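Long-range contact in U4/U6 snRNA-associated-splicing factor PRP24 (Saccharomyces cerevisiae, PDB 4N0T), which binds U6 snRNA, promotes its annealing with U4 snRNA and acts as a recycling factor of the spliceosome: residues 277-289 and 321-333. Sequence-based numbering, arbitrary orientation.
Sequences ELETLICLFPLSD and NGAIIIFRDSKFA. With nucleotides of chain B.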
# COMPACT_ATOMS: atom_id res chain seq x y z
N GLU A 277 21.53 -18.23 -9.66
CA GLU A 277 20.52 -17.41 -9.01
C GLU A 277 19.16 -17.56 -9.69
O GLU A 277 18.14 -17.76 -9.03
CB GLU A 277 20.94 -15.94 -8.99
CG GLU A 277 19.94 -15.04 -8.25
CD GLU A 277 20.41 -13.60 -8.11
OE1 GLU A 277 20.12 -12.98 -7.06
OE2 GLU A 277 21.05 -13.07 -9.06
N LEU A 278 19.16 -17.47 -11.02
CA LEU A 278 17.92 -17.47 -11.79
C LEU A 278 17.16 -18.79 -11.65
O LEU A 278 15.92 -18.82 -11.69
CB LEU A 278 18.20 -17.17 -13.27
CG LEU A 278 18.62 -15.73 -13.60
CD1 LEU A 278 18.76 -15.51 -15.09
CD2 LEU A 278 17.65 -14.71 -13.00
N GLU A 279 17.89 -19.88 -11.47
CA GLU A 279 17.24 -21.19 -11.43
C GLU A 279 16.56 -21.44 -10.08
O GLU A 279 15.84 -22.42 -9.94
CB GLU A 279 18.22 -22.31 -11.79
CG GLU A 279 19.33 -22.56 -10.78
CD GLU A 279 20.29 -23.64 -11.24
OE1 GLU A 279 20.39 -23.86 -12.47
OE2 GLU A 279 20.95 -24.26 -10.38
N THR A 280 16.76 -20.55 -9.11
CA THR A 280 16.09 -20.68 -7.82
C THR A 280 14.79 -19.88 -7.74
O THR A 280 14.09 -19.92 -6.71
CB THR A 280 16.99 -20.25 -6.64
OG1 THR A 280 17.22 -18.84 -6.70
CG2 THR A 280 18.33 -20.99 -6.68
N LEU A 281 14.47 -19.14 -8.79
CA LEU A 281 13.26 -18.30 -8.76
C LEU A 281 12.23 -18.65 -9.84
O LEU A 281 12.56 -19.25 -10.87
CB LEU A 281 13.62 -16.81 -8.85
CG LEU A 281 14.27 -16.25 -10.13
CD1 LEU A 281 13.22 -15.88 -11.18
CD2 LEU A 281 15.14 -15.04 -9.81
N ILE A 282 10.99 -18.26 -9.60
CA ILE A 282 9.96 -18.30 -10.63
C ILE A 282 9.20 -16.98 -10.60
O ILE A 282 9.27 -16.24 -9.62
CB ILE A 282 8.95 -19.45 -10.42
CG1 ILE A 282 8.06 -19.16 -9.21
CG2 ILE A 282 9.66 -20.80 -10.28
CD1 ILE A 282 6.96 -20.20 -9.00
N CYS A 283 8.47 -16.69 -11.67
CA CYS A 283 7.59 -15.54 -11.69
C CYS A 283 6.16 -16.02 -11.73
O CYS A 283 5.87 -17.05 -12.33
CB CYS A 283 7.85 -14.69 -12.93
SG CYS A 283 9.47 -13.88 -12.90
N LEU A 284 5.28 -15.28 -11.07
CA LEU A 284 3.84 -15.50 -11.17
C LEU A 284 3.22 -14.28 -11.84
O LEU A 284 3.58 -13.15 -11.52
CB LEU A 284 3.23 -15.67 -9.77
CG LEU A 284 3.71 -16.87 -8.96
CD1 LEU A 284 2.93 -16.97 -7.66
CD2 LEU A 284 3.56 -18.19 -9.77
N PHE A 285 2.30 -14.50 -12.76
CA PHE A 285 1.70 -13.40 -13.52
C PHE A 285 0.47 -13.95 -14.24
O PHE A 285 0.38 -15.16 -14.42
CB PHE A 285 2.71 -12.87 -14.54
CG PHE A 285 3.32 -13.94 -15.41
CD1 PHE A 285 4.43 -14.67 -14.98
CD2 PHE A 285 2.80 -14.22 -16.67
CE1 PHE A 285 5.00 -15.65 -15.77
CE2 PHE A 285 3.37 -15.19 -17.47
CZ PHE A 285 4.47 -15.91 -17.02
N PRO A 286 -0.49 -13.08 -14.59
CA PRO A 286 -0.59 -11.66 -14.22
C PRO A 286 -1.24 -11.52 -12.85
O PRO A 286 -2.11 -12.33 -12.49
CB PRO A 286 -1.51 -11.09 -15.29
CG PRO A 286 -2.48 -12.24 -15.55
CD PRO A 286 -1.64 -13.50 -15.44
N LEU A 287 -0.83 -10.50 -12.11
CA LEU A 287 -1.34 -10.23 -10.77
C LEU A 287 -1.77 -8.77 -10.70
O LEU A 287 -1.18 -7.90 -11.35
CB LEU A 287 -0.22 -10.44 -9.73
CG LEU A 287 0.37 -11.85 -9.58
CD1 LEU A 287 1.57 -11.87 -8.62
CD2 LEU A 287 -0.72 -12.77 -9.08
N SER A 288 -2.80 -8.51 -9.89
CA SER A 288 -3.21 -7.14 -9.57
C SER A 288 -2.10 -6.39 -8.86
O SER A 288 -1.41 -6.95 -8.01
CB SER A 288 -4.42 -7.18 -8.64
OG SER A 288 -4.63 -5.91 -8.04
N ASP A 289 -1.94 -5.11 -9.17
CA ASP A 289 -0.95 -4.30 -8.46
C ASP A 289 -1.35 -3.93 -7.01
O ASP A 289 -0.60 -3.24 -6.31
CB ASP A 289 -0.52 -3.08 -9.29
CG ASP A 289 -1.53 -1.94 -9.27
OD1 ASP A 289 -2.65 -2.08 -8.72
OD2 ASP A 289 -1.18 -0.87 -9.83
N ASN A 321 3.16 -6.75 -14.39
CA ASN A 321 2.02 -7.39 -13.72
C ASN A 321 2.38 -8.71 -13.03
O ASN A 321 1.62 -9.68 -13.08
CB ASN A 321 0.87 -7.63 -14.71
CG ASN A 321 0.45 -6.37 -15.42
OD1 ASN A 321 0.41 -5.29 -14.83
ND2 ASN A 321 0.13 -6.49 -16.71
N GLY A 322 3.54 -8.76 -12.39
CA GLY A 322 4.02 -10.01 -11.82
C GLY A 322 4.67 -9.91 -10.45
O GLY A 322 4.71 -8.85 -9.83
N ALA A 323 5.14 -11.06 -9.98
CA ALA A 323 5.92 -11.14 -8.75
C ALA A 323 6.98 -12.21 -8.96
O ALA A 323 6.77 -13.18 -9.70
CB ALA A 323 5.03 -11.49 -7.56
N ILE A 324 8.12 -12.00 -8.32
CA ILE A 324 9.19 -12.98 -8.32
C ILE A 324 9.17 -13.71 -6.98
O ILE A 324 9.09 -13.08 -5.91
CB ILE A 324 10.55 -12.31 -8.48
CG1 ILE A 324 10.65 -11.70 -9.89
CG2 ILE A 324 11.68 -13.32 -8.24
CD1 ILE A 324 11.88 -10.80 -10.09
N ILE A 325 9.21 -15.04 -7.05
CA ILE A 325 9.31 -15.84 -5.84
C ILE A 325 10.67 -16.52 -5.87
O ILE A 325 10.97 -17.27 -6.80
CB ILE A 325 8.25 -16.95 -5.80
CG1 ILE A 325 6.87 -16.43 -6.23
CG2 ILE A 325 8.22 -17.57 -4.40
CD1 ILE A 325 6.26 -15.46 -5.26
N ILE A 326 11.50 -16.25 -4.87
CA ILE A 326 12.82 -16.86 -4.83
C ILE A 326 12.77 -17.99 -3.82
O ILE A 326 12.37 -17.79 -2.66
CB ILE A 326 13.88 -15.85 -4.42
CG1 ILE A 326 13.85 -14.64 -5.35
CG2 ILE A 326 15.26 -16.50 -4.44
CD1 ILE A 326 14.92 -13.60 -5.02
N PHE A 327 13.10 -19.20 -4.28
CA PHE A 327 13.08 -20.36 -3.41
C PHE A 327 14.50 -20.70 -2.97
O PHE A 327 15.43 -19.97 -3.30
CB PHE A 327 12.45 -21.55 -4.13
CG PHE A 327 10.99 -21.35 -4.45
CD1 PHE A 327 10.03 -21.48 -3.47
CD2 PHE A 327 10.59 -21.04 -5.75
CE1 PHE A 327 8.67 -21.30 -3.77
CE2 PHE A 327 9.24 -20.85 -6.06
CZ PHE A 327 8.28 -20.98 -5.06
N ARG A 328 14.68 -21.81 -2.26
CA ARG A 328 15.99 -22.12 -1.68
C ARG A 328 16.88 -22.99 -2.56
O ARG A 328 18.10 -22.94 -2.43
CB ARG A 328 15.83 -22.70 -0.28
CG ARG A 328 14.87 -21.89 0.58
CD ARG A 328 15.41 -21.62 1.97
NE ARG A 328 15.85 -20.25 2.16
CZ ARG A 328 15.51 -19.49 3.21
NH1 ARG A 328 14.73 -19.98 4.15
NH2 ARG A 328 15.96 -18.25 3.30
N ASP A 329 16.27 -23.77 -3.45
CA ASP A 329 17.04 -24.47 -4.48
C ASP A 329 16.30 -24.59 -5.81
O ASP A 329 15.08 -24.38 -5.87
CB ASP A 329 17.52 -25.85 -3.99
CG ASP A 329 16.38 -26.79 -3.69
OD1 ASP A 329 15.78 -27.33 -4.64
OD2 ASP A 329 16.07 -26.98 -2.49
N SER A 330 17.03 -24.94 -6.86
CA SER A 330 16.49 -25.03 -8.22
C SER A 330 15.50 -26.18 -8.39
O SER A 330 14.62 -26.12 -9.25
CB SER A 330 17.63 -25.19 -9.23
OG SER A 330 18.51 -26.23 -8.84
N LYS A 331 15.67 -27.23 -7.60
CA LYS A 331 14.79 -28.38 -7.68
C LYS A 331 13.42 -28.04 -7.12
O LYS A 331 12.40 -28.38 -7.72
CB LYS A 331 15.39 -29.58 -6.96
CG LYS A 331 16.84 -29.85 -7.33
CD LYS A 331 17.79 -29.45 -6.21
CE LYS A 331 18.00 -30.61 -5.24
NZ LYS A 331 18.80 -30.19 -4.06
N PHE A 332 13.39 -27.36 -5.98
CA PHE A 332 12.14 -26.90 -5.39
C PHE A 332 11.47 -25.89 -6.33
O PHE A 332 10.26 -25.96 -6.58
CB PHE A 332 12.37 -26.29 -4.00
CG PHE A 332 11.12 -26.21 -3.16
CD1 PHE A 332 10.30 -25.10 -3.21
CD2 PHE A 332 10.78 -27.26 -2.31
CE1 PHE A 332 9.15 -25.03 -2.43
CE2 PHE A 332 9.63 -27.19 -1.53
CZ PHE A 332 8.82 -26.08 -1.59
N ALA A 333 12.26 -24.96 -6.85
CA ALA A 333 11.74 -23.98 -7.80
C ALA A 333 11.11 -24.64 -9.02
O ALA A 333 10.04 -24.24 -9.46
CB ALA A 333 12.83 -23.00 -8.22
P A B 22 -3.29 5.03 -5.50
OP1 A B 22 -3.56 3.63 -5.90
OP2 A B 22 -1.95 5.44 -5.01
O5' A B 22 -3.70 5.91 -6.75
C5' A B 22 -3.05 7.15 -7.04
C4' A B 22 -3.34 7.54 -8.46
O4' A B 22 -2.70 6.56 -9.33
C3' A B 22 -4.83 7.51 -8.81
O3' A B 22 -5.13 8.54 -9.74
C2' A B 22 -5.00 6.15 -9.48
O2' A B 22 -6.07 6.07 -10.39
C1' A B 22 -3.66 5.96 -10.17
N9 A B 22 -3.31 4.55 -10.33
C8 A B 22 -3.16 3.59 -9.36
N7 A B 22 -2.88 2.40 -9.83
C5 A B 22 -2.84 2.59 -11.20
C6 A B 22 -2.59 1.71 -12.28
N6 A B 22 -2.32 0.42 -12.13
N1 A B 22 -2.64 2.23 -13.52
C2 A B 22 -2.92 3.53 -13.67
N3 A B 22 -3.17 4.46 -12.75
C4 A B 22 -3.12 3.91 -11.52
O HOH W 1 14.57 -24.38 -11.73
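Ile-282 and Phe-327 meet in the tightly packed part of this contact. Ile-282 CD1 lies in the plane of the Phe-327 ring, at its edge, 3.8 Å from CE2. CG1 of Ile-282 sits between its backbone N and carbonyl carbon (chi1 70°), which directs the extended chain to that edge. Ile-325 CG2 rests on one ring face, offset toward the rim. Ile-282 also runs side by side with Ile-325, and Ile-282 CG2 approaches Ala-333 O at 3.6 Å. Leu-337 and Leu-340 of helix 330-340 close over Ile-282. Beneath these side chains, Ile-282 and Ile-325 form a hydrogen-bonded antiparallel pair; Ile-325 N reaches Ile-282 O at 2.8 Å, almost straight (174°). Leu-284 and Ala-323 pair in the same way. Strands 281-285 and 322-327 are the central neighbours, first and third in sequence, of the beta-alpha-beta-beta-alpha-beta sheet of the occluded RNA recognition motif. On the other sheet face, Leu-281 CB meets Ile-324 CG2 at 4.0 Å and Cys-283 SG meets Ile-324 CG1. In a canonical motif that face receives RNA; here Leu-269 of helix 258-270 and Met-358 of helix 355-365 lie against it. Thr-280 lies in a type I beta turn from Leu-278 to Leu-281. Thr-280 O takes Phe-327 N at 2.7 Å, while its OG1 donates to Glu-277 O and touches Ile-326 CG2. A valine in place of Thr-280 would probably leave Glu-277 O with one donor fewer and the turn less firmly held. Packing is looser toward solvent beyond this turn. There Ser-330 OG gives exposed Glu-279 only a weak bond, to OE2 at 3.5 Å, and a water bridges Glu-279 O and Ser-330 O. Past the far strand end, Asp-289 OD2 accepts from N6 of nucleotide A22 of chain B at 2.9 Å.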